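Local coordinates for protein myosin-I heavy chain (Dictyostelium discoideum, PDB 5EJY) that is an actin-based motor with ATPase activity that takes part in the early steps of phagocytosis and in adhesion, and is seen here as its first MyTH4-FERM tail module, at residues A[484-487]-A[488-492]; A[56-59]-A[60-63]; A[169-172]-A[173-177]. All coordinates share one frame; numbering follows the deposited sequence. Where two conformers were deposited one is given.

In the fold
All three contacts lie within single helices and join residues one turn apart. Contact 2, in helix 53-70, and contact 3, in helix 161-180, belong to the MyTH4 domain; their centres are about 26 Å apart. Contact 1 is in the FERM domain, on helix 484-499, which closes the chain. Its centre lies about 31 Å from that of contact 3 and about 42 Å from that of contact 2. None of the three touches another. Contact 3 reaches toward the FERM side, since R176 forms salt bridges with D218 and E225. The side chain of E61 in contact 2 comes within about 3 Å of a bound polyethylene glycol, probably left from crystallisation.

Contact 1: A[484-487]-A[488-492]; sequences VQKL and VSLIK
The hydroxyl OG of S489 lies between two carbonyl oxygens of the preceding turn. It is 3.0 Å from Q485 O and 3.2 Å from K486 O, and which of them takes its proton is not settled. OG sits between the backbone N and the carbonyl carbon (chi1 66°), which turns it back over that turn. K292 NZ donates to the same OG from outside. Q485 O also accepts the amide of S489, with N to O at 2.9 Å, so this oxygen has a firm backbone partner whichever way the hydroxyl turns.

The backbone bonds continue on both sides. V488 N bonds to V484 O, L490 N to K486 O, and I491 N to L487 O.

The apolar contacts follow the same spacing. V484 CG1 meets V488 CG2 at 4.0 Å. L490 runs alongside K486, and its CD1 rests 4.0 Å from K486 CG. In the conformer given, the lysine chain is extended and NZ bonds to L411 O. L487 CD1 and I491 CD1 are 4.3 Å apart, a looser touch. V467 on strand 466-470 packs on V484, L487 and V488, while L429 and L431 on strand 426-432 cover L487, L490 and I491.

As in the PH-like last lobe of FERM domains, the C-terminal helix packs against two antiparallel sheets. The chemistry is divided: the valines, leucines and isoleucine pack on the strands, while the hydroxyl of S489, close to two backbone carbonyls and bonded to K292 NZ, joins this turn to K292.

Contact 2: A[56-59]-A[60-63]; sequences TKVA and VEIF
K57 and E61 are joined by a salt bridge one turn apart on helix 53-70. K57 NZ lies 2.9 Å from E61 OE2. The ammonium comes from above the carboxylate, 47° out of its plane. The two side chains reach this point differently. K57 CG points away from the backbone N, and the chain then bends at chi3 (73°) and chi4 (74°), which curls NZ back toward the glutamate. E61 stays extended beyond CG. K57 NZ has a second, long and weak ion pair with E54 OE2.

The apolar contact joins V58 and I62. V58 CG1 meets I62 CD1 at 3.8 Å, and the two side chains cross at a slant. F90 and I91 of helix 81-97 pack on I62. K94 of that helix touches V58.

Side-chain carbons also lie against carbonyls of the preceding turn: E61 CG is 3.4 Å from K57 O, I62 CG1 is 3.3 Å from V58 O, and V60 CG2 is 3.6 Å from T56 O. The stem of the glutamate is thus close to the lysine backbone.

The backbone bonds link each residue of 56-59 to the one four places on. The shortest is from I62 N to V58 O, at 2.8 Å. V60 N to T56 O is longer, at 3.3 Å. E61 N bonds to K57 O, and F63 N to A59 O. A59 O also accepts Q108 NE2 from helix 102-112, so two donors hold this carbonyl.

The pattern is that of an amphipathic helix in the helical MyTH4 domain. An i to i+4 lysine-glutamate bridge runs along the more exposed side. V58, A59, I62 and F63 are buried among helices 81-97 and 102-112.

Contact 3: A[169-172]-A[173-177]; sequences ASYF and ILQRF
F172 and R176 are brought together by their first torsions. CG of F172 stands anti to the backbone N (chi1 -175°), while CG of R176 lies beside its own N (chi1 -66°). Both belong to helix 161-180 of the MyTH4 domain, one turn apart. R176 CG sits over one face of the F172 ring as a CH-pi contact, 3.9 Å from the ring centroid and 18° off the normal. R176 CD touches F172 CZ at 3.6 Å. The arginine bends at chi2 and chi3, and its NE and NH1 make salt bridges with D218 and E225.

Q175 lies between two aromatic rings. Its OE1 reaches the edge of the F172 ring, 3.7 Å from CD1, with the amide nearly perpendicular to the ring. The same OE1 approaches Y171 CD2 at 3.4 Å. NE2 bonds to P3 O, which probably fixes the rotation of the amide. Y171 OH in turn bonds to Q4 and I5, so the N-terminal segment lies against this part of the helix.

In the backbone, R176 N bonds to F172 O, Q175 N to Y171 O, L174 N to S170 O and I173 N to A169 O. The side-chain carbon I173 CG2 lies 3.4 Å from S170 O.

Contact 1: A[484-487]-A[488-492]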
ATOM      1  N   VAL A 484      10.907   9.152   5.786  1.00 26.21           N
ATOM      2  CA  VAL A 484      10.538   9.783   7.058  1.00 28.00           C
ATOM      3  C   VAL A 484       9.401   9.042   7.759  1.00 28.58           C
ATOM      4  O   VAL A 484       9.436   8.842   8.971  1.00 24.24           O
ATOM      5  CB  VAL A 484      10.159  11.263   6.864  1.00 29.58           C
ATOM      6  CG1 VAL A 484       9.691  11.892   8.186  1.00 29.42           C
ATOM      7  CG2 VAL A 484      11.349  12.035   6.306  1.00 32.93           C
ATOM      8  N   GLN A 485       8.395   8.615   7.001  1.00 25.07           N
ATOM      9  CA  GLN A 485       7.263   7.943   7.624  1.00 23.32           C
ATOM     10  C   GLN A 485       7.686   6.667   8.355  1.00 23.34           C
ATOM     11  O   GLN A 485       7.153   6.356   9.416  1.00 23.90           O
ATOM     12  CB  GLN A 485       6.159   7.650   6.596  1.00 25.04           C
ATOM     13  CG  GLN A 485       4.928   6.980   7.192  1.00 31.49           C
ATOM     14  CD  GLN A 485       3.844   6.742   6.155  1.00 32.59           C
ATOM     15  OE1 GLN A 485       3.147   7.672   5.758  1.00 43.12           O
ATOM     16  NE2 GLN A 485       3.715   5.502   5.696  1.00 30.79           N
ATOM     17  N   LYS A 486       8.639   5.929   7.789  1.00 22.75           N
ATOM     18  CA  LYS A 486       9.153   4.728   8.434  0.74 24.64           C
ATOM     19  C   LYS A 486       9.767   5.073   9.787  1.00 23.82           C
ATOM     20  O   LYS A 486       9.475   4.429  10.796  1.00 24.76           O
ATOM     21  CB  LYS A 486      10.194   4.025   7.554  0.74 25.34           C
ATOM     22  CG  LYS A 486      10.705   2.716   8.140  0.74 25.52           C
ATOM     23  CD  LYS A 486      11.787   2.066   7.278  1.00 31.35           C
ATOM     24  CE  LYS A 486      12.283   0.748   7.909  1.00 36.74           C
ATOM     25  NZ  LYS A 486      13.384   0.056   7.147  1.00 35.64           N
ATOM     26  N   LEU A 487      10.616   6.097   9.804  1.00 24.48           N
ATOM     27  CA  LEU A 487      11.288   6.481  11.046  1.00 20.80           C
ATOM     28  C   LEU A 487      10.278   6.945  12.106  1.00 21.38           C
ATOM     29  O   LEU A 487      10.326   6.494  13.245  1.00 23.59           O
ATOM     30  CB  LEU A 487      12.333   7.565  10.772  1.00 19.73           C
ATOM     31  CG  LEU A 487      13.153   8.004  11.990  1.00 22.05           C
ATOM     32  CD1 LEU A 487      13.727   6.784  12.704  1.00 22.46           C
ATOM     33  CD2 LEU A 487      14.261   8.938  11.540  1.00 23.80           C
ATOM     34  N   VAL A 488       9.367   7.839  11.731  1.00 22.77           N
ATOM     35  CA  VAL A 488       8.329   8.306  12.653  1.00 21.86           C
ATOM     36  C   VAL A 488       7.491   7.147  13.201  1.00 26.13           C
ATOM     37  O   VAL A 488       7.265   7.046  14.412  1.00 22.88           O
ATOM     38  CB  VAL A 488       7.386   9.339  11.982  1.00 25.99           C
ATOM     39  CG1 VAL A 488       6.150   9.615  12.866  1.00 27.32           C
ATOM     40  CG2 VAL A 488       8.136  10.641  11.673  1.00 26.42           C
ATOM     41  N   SER A 489       7.017   6.270  12.316  1.00 22.62           N
ATOM     42  CA  SER A 489       6.157   5.180  12.770  1.00 24.63           C
ATOM     43  C   SER A 489       6.914   4.170  13.630  1.00 21.26           C
ATOM     44  O   SER A 489       6.349   3.597  14.553  1.00 23.35           O
ATOM     45  CB  SER A 489       5.438   4.483  11.591  1.00 25.27           C
ATOM     46  OG  SER A 489       6.366   3.819  10.757  1.00 26.51           O
ATOM     47  N   LEU A 490       8.193   3.955  13.343  1.00 19.31           N
ATOM     48  CA  LEU A 490       8.986   3.059  14.183  1.00 23.02           C
ATOM     49  C   LEU A 490       9.080   3.632  15.592  1.00 24.64           C
ATOM     50  O   LEU A 490       8.913   2.921  16.577  1.00 25.86           O
ATOM     51  CB  LEU A 490      10.393   2.882  13.617  1.00 24.17           C
ATOM     52  CG  LEU A 490      10.534   1.997  12.380  1.00 23.29           C
ATOM     53  CD1 LEU A 490      11.969   2.061  11.847  1.00 22.84           C
ATOM     54  CD2 LEU A 490      10.132   0.558  12.723  1.00 23.19           C
ATOM     55  N   ILE A 491       9.349   4.928  15.693  1.00 22.49           N
ATOM     56  CA  ILE A 491       9.461   5.531  17.015  1.00 24.11           C
ATOM     57  C   ILE A 491       8.139   5.386  17.763  1.00 28.96           C
ATOM     58  O   ILE A 491       8.108   4.952  18.920  1.00 24.05           O
ATOM     59  CB  ILE A 491       9.896   6.996  16.942  1.00 26.03           C
ATOM     60  CG1 ILE A 491      11.318   7.070  16.373  1.00 23.63           C
ATOM     61  CG2 ILE A 491       9.830   7.635  18.344  1.00 27.25           C
ATOM     62  CD1 ILE A 491      11.848   8.496  16.140  1.00 27.63           C
ATOM     63  N   LYS A 492       7.039   5.716  17.088  1.00 24.38           N
ATOM     64  CA  LYS A 492       5.725   5.605  17.712  1.00 27.46           C
ATOM     65  C   LYS A 492       5.345   4.167  18.087  1.00 28.27           C
ATOM     66  O   LYS A 492       4.787   3.931  19.162  1.00 26.94           O
ATOM     67  CB  LYS A 492       4.656   6.233  16.813  1.00 30.24           C
ATOM     68  CG  LYS A 492       4.842   7.745  16.649  1.00 37.85           C
ATOM     69  CD  LYS A 492       3.724   8.364  15.832  1.00 38.76           C
ATOM     70  CE  LYS A 492       3.562   9.844  16.147  1.00 44.41           C
ATOM     71  NZ  LYS A 492       4.730  10.641  15.712  1.00 51.43           N
TER

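Contact 2: A[56-59]-A[60-63]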
ATOM      1  N   THR A  56     -20.490  24.586 -10.812  1.00 31.22           N
ATOM      2  CA  THR A  56     -21.686  24.417 -11.625  1.00 31.98           C
ATOM      3  C   THR A  56     -21.275  23.975 -13.024  1.00 33.83           C
ATOM      4  O   THR A  56     -21.849  23.044 -13.585  1.00 29.88           O
ATOM      5  CB  THR A  56     -22.493  25.726 -11.717  1.00 32.66           C
ATOM      6  OG1 THR A  56     -22.926  26.112 -10.408  1.00 30.40           O
ATOM      7  CG2 THR A  56     -23.701  25.549 -12.619  1.00 34.43           C
ATOM      8  N   LYS A  57     -20.266  24.641 -13.581  1.00 30.63           N
ATOM      9  CA  LYS A  57     -19.778  24.313 -14.915  1.00 31.82           C
ATOM     10  C   LYS A  57     -19.212  22.897 -14.977  1.00 33.31           C
ATOM     11  O   LYS A  57     -19.456  22.156 -15.929  1.00 34.25           O
ATOM     12  CB  LYS A  57     -18.693  25.307 -15.353  1.00 35.94           C
ATOM     13  CG  LYS A  57     -18.100  24.980 -16.723  1.00 43.78           C
ATOM     14  CD  LYS A  57     -16.926  25.897 -17.089  1.00 52.86           C
ATOM     15  CE  LYS A  57     -15.670  25.569 -16.280  1.00 52.01           C
ATOM     16  NZ  LYS A  57     -14.992  24.308 -16.719  1.00 50.94           N
ATOM     17  N   VAL A  58     -18.440  22.529 -13.963  1.00 30.59           N
ATOM     18  CA  VAL A  58     -17.865  21.189 -13.907  1.00 31.37           C
ATOM     19  C   VAL A  58     -18.948  20.102 -13.760  1.00 27.06           C
ATOM     20  O   VAL A  58     -18.834  19.017 -14.329  1.00 29.14           O
ATOM     21  CB  VAL A  58     -16.842  21.083 -12.763  1.00 27.75           C
ATOM     22  CG1 VAL A  58     -16.417  19.620 -12.556  1.00 23.63           C
ATOM     23  CG2 VAL A  58     -15.623  21.970 -13.057  1.00 28.89           C
ATOM     24  N   ALA A  59     -19.988  20.386 -12.989  1.00 26.29           N
ATOM     25  CA  ALA A  59     -21.078  19.418 -12.823  1.00 27.92           C
ATOM     26  C   ALA A  59     -21.704  19.084 -14.170  1.00 28.15           C
ATOM     27  O   ALA A  59     -22.011  17.923 -14.465  1.00 25.62           O
ATOM     28  CB  ALA A  59     -22.129  19.947 -11.867  1.00 27.82           C
ATOM     29  N   VAL A  60     -21.890  20.108 -14.993  1.00 28.37           N
ATOM     30  CA  VAL A  60     -22.401  19.921 -16.343  1.00 28.91           C
ATOM     31  C   VAL A  60     -21.446  19.084 -17.190  1.00 31.42           C
ATOM     32  O   VAL A  60     -21.888  18.219 -17.940  1.00 29.65           O
ATOM     33  CB  VAL A  60     -22.701  21.273 -17.039  1.00 35.43           C
ATOM     34  CG1 VAL A  60     -22.989  21.060 -18.515  1.00 32.61           C
ATOM     35  CG2 VAL A  60     -23.865  21.996 -16.339  1.00 31.67           C
ATOM     36  N   GLU A  61     -20.140  19.325 -17.061  1.00 28.74           N
ATOM     37  CA  GLU A  61     -19.147  18.529 -17.786  1.00 28.46           C
ATOM     38  C   GLU A  61     -19.149  17.071 -17.317  1.00 29.11           C
ATOM     39  O   GLU A  61     -18.990  16.145 -18.112  1.00 27.79           O
ATOM     40  CB  GLU A  61     -17.739  19.113 -17.591  1.00 29.98           C
ATOM     41  CG  GLU A  61     -17.552  20.494 -18.180  1.00 35.23           C
ATOM     42  CD  GLU A  61     -16.187  21.087 -17.856  1.00 45.50           C
ATOM     43  OE1 GLU A  61     -15.478  20.541 -16.978  1.00 42.57           O
ATOM     44  OE2 GLU A  61     -15.823  22.102 -18.482  1.00 48.22           O
ATOM     45  N   ILE A  62     -19.299  16.878 -16.014  1.00 26.94           N
ATOM     46  CA  ILE A  62     -19.355  15.533 -15.454  1.00 28.02           C
ATOM     47  C   ILE A  62     -20.505  14.751 -16.099  1.00 27.34           C
ATOM     48  O   ILE A  62     -20.361  13.585 -16.467  1.00 27.16           O
ATOM     49  CB  ILE A  62     -19.508  15.582 -13.914  1.00 26.36           C
ATOM     50  CG1 ILE A  62     -18.154  15.928 -13.278  1.00 26.17           C
ATOM     51  CG2 ILE A  62     -20.088  14.251 -13.382  1.00 22.44           C
ATOM     52  CD1 ILE A  62     -18.192  16.297 -11.795  1.00 22.71           C
ATOM     53  N   PHE A  63     -21.647  15.404 -16.256  1.00 28.35           N
ATOM     54  CA  PHE A  63     -22.787  14.726 -16.857  1.00 27.61           C
ATOM     55  C   PHE A  63     -22.477  14.294 -18.280  1.00 26.19           C
ATOM     56  O   PHE A  63     -22.802  13.183 -18.683  1.00 32.48           O
ATOM     57  CB  PHE A  63     -24.054  15.578 -16.810  1.00 25.26           C
ATOM     58  CG  PHE A  63     -25.300  14.795 -17.141  1.00 27.49           C
ATOM     59  CD1 PHE A  63     -25.920  14.019 -16.178  1.00 24.63           C
ATOM     60  CD2 PHE A  63     -25.821  14.802 -18.425  1.00 30.83           C
ATOM     61  CE1 PHE A  63     -27.070  13.281 -16.487  1.00 30.29           C
ATOM     62  CE2 PHE A  63     -26.964  14.075 -18.739  1.00 32.47           C
ATOM     63  CZ  PHE A  63     -27.582  13.313 -17.775  1.00 28.99           C
TER

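Contact 3: A[169-172]-A[173-177]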
ATOM      1  N   ALA A 169     -22.167  -5.138  -4.750  1.00 22.69           N
ATOM      2  CA  ALA A 169     -20.739  -4.831  -4.554  1.00 23.10           C
ATOM      3  C   ALA A 169     -20.527  -3.364  -4.167  1.00 22.78           C
ATOM      4  O   ALA A 169     -19.581  -3.030  -3.435  1.00 23.92           O
ATOM      5  CB  ALA A 169     -19.949  -5.180  -5.795  1.00 25.46           C
ATOM      6  N   SER A 170     -21.411  -2.492  -4.652  1.00 23.27           N
ATOM      7  CA  SER A 170     -21.352  -1.067  -4.312  1.00 24.69           C
ATOM      8  C   SER A 170     -21.711  -0.860  -2.858  1.00 25.12           C
ATOM      9  O   SER A 170     -21.043  -0.127  -2.155  1.00 21.41           O
ATOM     10  CB  SER A 170     -22.311  -0.239  -5.174  1.00 19.15           C
ATOM     11  OG  SER A 170     -21.926  -0.249  -6.532  1.00 24.06           O
ATOM     12  N   TYR A 171     -22.782  -1.503  -2.403  1.00 26.09           N
ATOM     13  CA  TYR A 171     -23.177  -1.366  -1.009  1.00 19.80           C
ATOM     14  C   TYR A 171     -22.079  -1.878  -0.088  1.00 21.22           C
ATOM     15  O   TYR A 171     -21.749  -1.247   0.916  1.00 21.32           O
ATOM     16  CB  TYR A 171     -24.478  -2.146  -0.739  1.00 26.05           C
ATOM     17  CG  TYR A 171     -25.052  -1.866   0.628  1.00 28.60           C
ATOM     18  CD1 TYR A 171     -25.794  -0.721   0.862  1.00 30.66           C
ATOM     19  CD2 TYR A 171     -24.859  -2.749   1.685  1.00 32.86           C
ATOM     20  CE1 TYR A 171     -26.329  -0.455   2.108  1.00 34.96           C
ATOM     21  CE2 TYR A 171     -25.390  -2.495   2.936  1.00 30.86           C
ATOM     22  CZ  TYR A 171     -26.127  -1.345   3.141  1.00 39.01           C
ATOM     23  OH  TYR A 171     -26.660  -1.065   4.378  1.00 36.39           O
ATOM     24  N   PHE A 172     -21.535  -3.041  -0.424  1.00 22.21           N
ATOM     25  CA  PHE A 172     -20.483  -3.636   0.397  1.00 21.78           C
ATOM     26  C   PHE A 172     -19.219  -2.748   0.426  1.00 19.48           C
ATOM     27  O   PHE A 172     -18.628  -2.543   1.480  1.00 20.15           O
ATOM     28  CB  PHE A 172     -20.145  -5.037  -0.113  1.00 19.97           C
ATOM     29  CG  PHE A 172     -19.141  -5.768   0.745  1.00 27.33           C
ATOM     30  CD1 PHE A 172     -19.429  -6.076   2.068  1.00 26.17           C
ATOM     31  CD2 PHE A 172     -17.910  -6.140   0.230  1.00 24.16           C
ATOM     32  CE1 PHE A 172     -18.499  -6.744   2.863  1.00 32.12           C
ATOM     33  CE2 PHE A 172     -16.971  -6.810   1.025  1.00 26.78           C
ATOM     34  CZ  PHE A 172     -17.268  -7.111   2.338  1.00 27.24           C
ATOM     35  N   ILE A 173     -18.814  -2.206  -0.710  1.00 19.85           N
ATOM     36  CA  ILE A 173     -17.581  -1.373  -0.671  1.00 18.51           C
ATOM     37  C   ILE A 173     -17.814  -0.087   0.148  1.00 22.42           C
ATOM     38  O   ILE A 173     -16.905   0.428   0.799  1.00 21.20           O
ATOM     39  CB  ILE A 173     -16.971  -1.122  -2.083  1.00 22.05           C
ATOM     40  CG1 ILE A 173     -15.457  -0.823  -1.983  1.00 16.38           C
ATOM     41  CG2 ILE A 173     -17.690   0.004  -2.827  1.00 21.23           C
ATOM     42  CD1 ILE A 173     -14.640  -2.019  -1.544  1.00 20.41           C
ATOM     43  N   LEU A 174     -19.044   0.422   0.171  1.00 22.03           N
ATOM     44  CA  LEU A 174     -19.307   1.580   1.032  1.00 21.88           C
ATOM     45  C   LEU A 174     -19.125   1.190   2.492  1.00 22.69           C
ATOM     46  O   LEU A 174     -18.585   1.965   3.269  1.00 25.75           O
ATOM     47  CB  LEU A 174     -20.717   2.154   0.838  1.00 23.59           C
ATOM     48  CG  LEU A 174     -21.085   2.951  -0.413  1.00 24.19           C
ATOM     49  CD1 LEU A 174     -22.542   3.432  -0.272  1.00 25.99           C
ATOM     50  CD2 LEU A 174     -20.156   4.132  -0.623  1.00 23.78           C
ATOM     51  N   GLN A 175     -19.594  -0.005   2.862  1.00 23.86           N
ATOM     52  CA  GLN A 175     -19.391  -0.506   4.227  1.00 22.10           C
ATOM     53  C   GLN A 175     -17.896  -0.687   4.553  1.00 22.01           C
ATOM     54  O   GLN A 175     -17.439  -0.333   5.636  1.00 22.67           O
ATOM     55  CB  GLN A 175     -20.086  -1.848   4.412  1.00 27.43           C
ATOM     56  CG  GLN A 175     -21.606  -1.814   4.396  1.00 26.27           C
ATOM     57  CD  GLN A 175     -22.165  -3.210   4.369  1.00 25.90           C
ATOM     58  OE1 GLN A 175     -22.080  -3.904   3.355  1.00 28.59           O
ATOM     59  NE2 GLN A 175     -22.708  -3.652   5.500  1.00 30.14           N
ATOM     60  N   ARG A 176     -17.153  -1.271   3.623  1.00 22.17           N
ATOM     61  CA  ARG A 176     -15.710  -1.465   3.811  1.00 22.67           C
ATOM     62  C   ARG A 176     -14.972  -0.133   4.045  1.00 21.77           C
ATOM     63  O   ARG A 176     -14.059  -0.034   4.878  1.00 24.48           O
ATOM     64  CB  ARG A 176     -15.134  -2.191   2.587  1.00 19.99           C
ATOM     65  CG  ARG A 176     -15.647  -3.636   2.406  1.00 22.12           C
ATOM     66  CD  ARG A 176     -14.766  -4.651   3.135  1.00 26.75           C
ATOM     67  NE  ARG A 176     -13.396  -4.577   2.643  1.00 23.13           N
ATOM     68  CZ  ARG A 176     -12.304  -4.654   3.405  1.00 27.64           C
ATOM     69  NH1 ARG A 176     -12.398  -4.849   4.717  1.00 23.78           N
ATOM     70  NH2 ARG A 176     -11.107  -4.529   2.844  1.00 21.00           N
ATOM     71  N   PHE A 177     -15.336   0.896   3.291  1.00 22.09           N
ATOM     72  CA  PHE A 177     -14.676   2.192   3.464  1.00 22.70           C
ATOM     73  C   PHE A 177     -15.138   2.892   4.748  1.00 27.62           C
ATOM     74  O   PHE A 177     -14.396   3.668   5.338  1.00 25.65           O
ATOM     75  CB  PHE A 177     -14.860   3.098   2.238  1.00 20.70           C
ATOM     76  CG  PHE A 177     -13.847   2.857   1.151  1.00 21.97           C
ATOM     77  CD1 PHE A 177     -12.505   3.109   1.379  1.00 23.07           C
ATOM     78  CD2 PHE A 177     -14.237   2.369  -0.101  1.00 17.61           C
ATOM     79  CE1 PHE A 177     -11.553   2.878   0.393  1.00 20.49           C
ATOM     80  CE2 PHE A 177     -13.293   2.146  -1.087  1.00 20.07           C
ATOM     81  CZ  PHE A 177     -11.942   2.411  -0.841  1.00 17.28           C
TER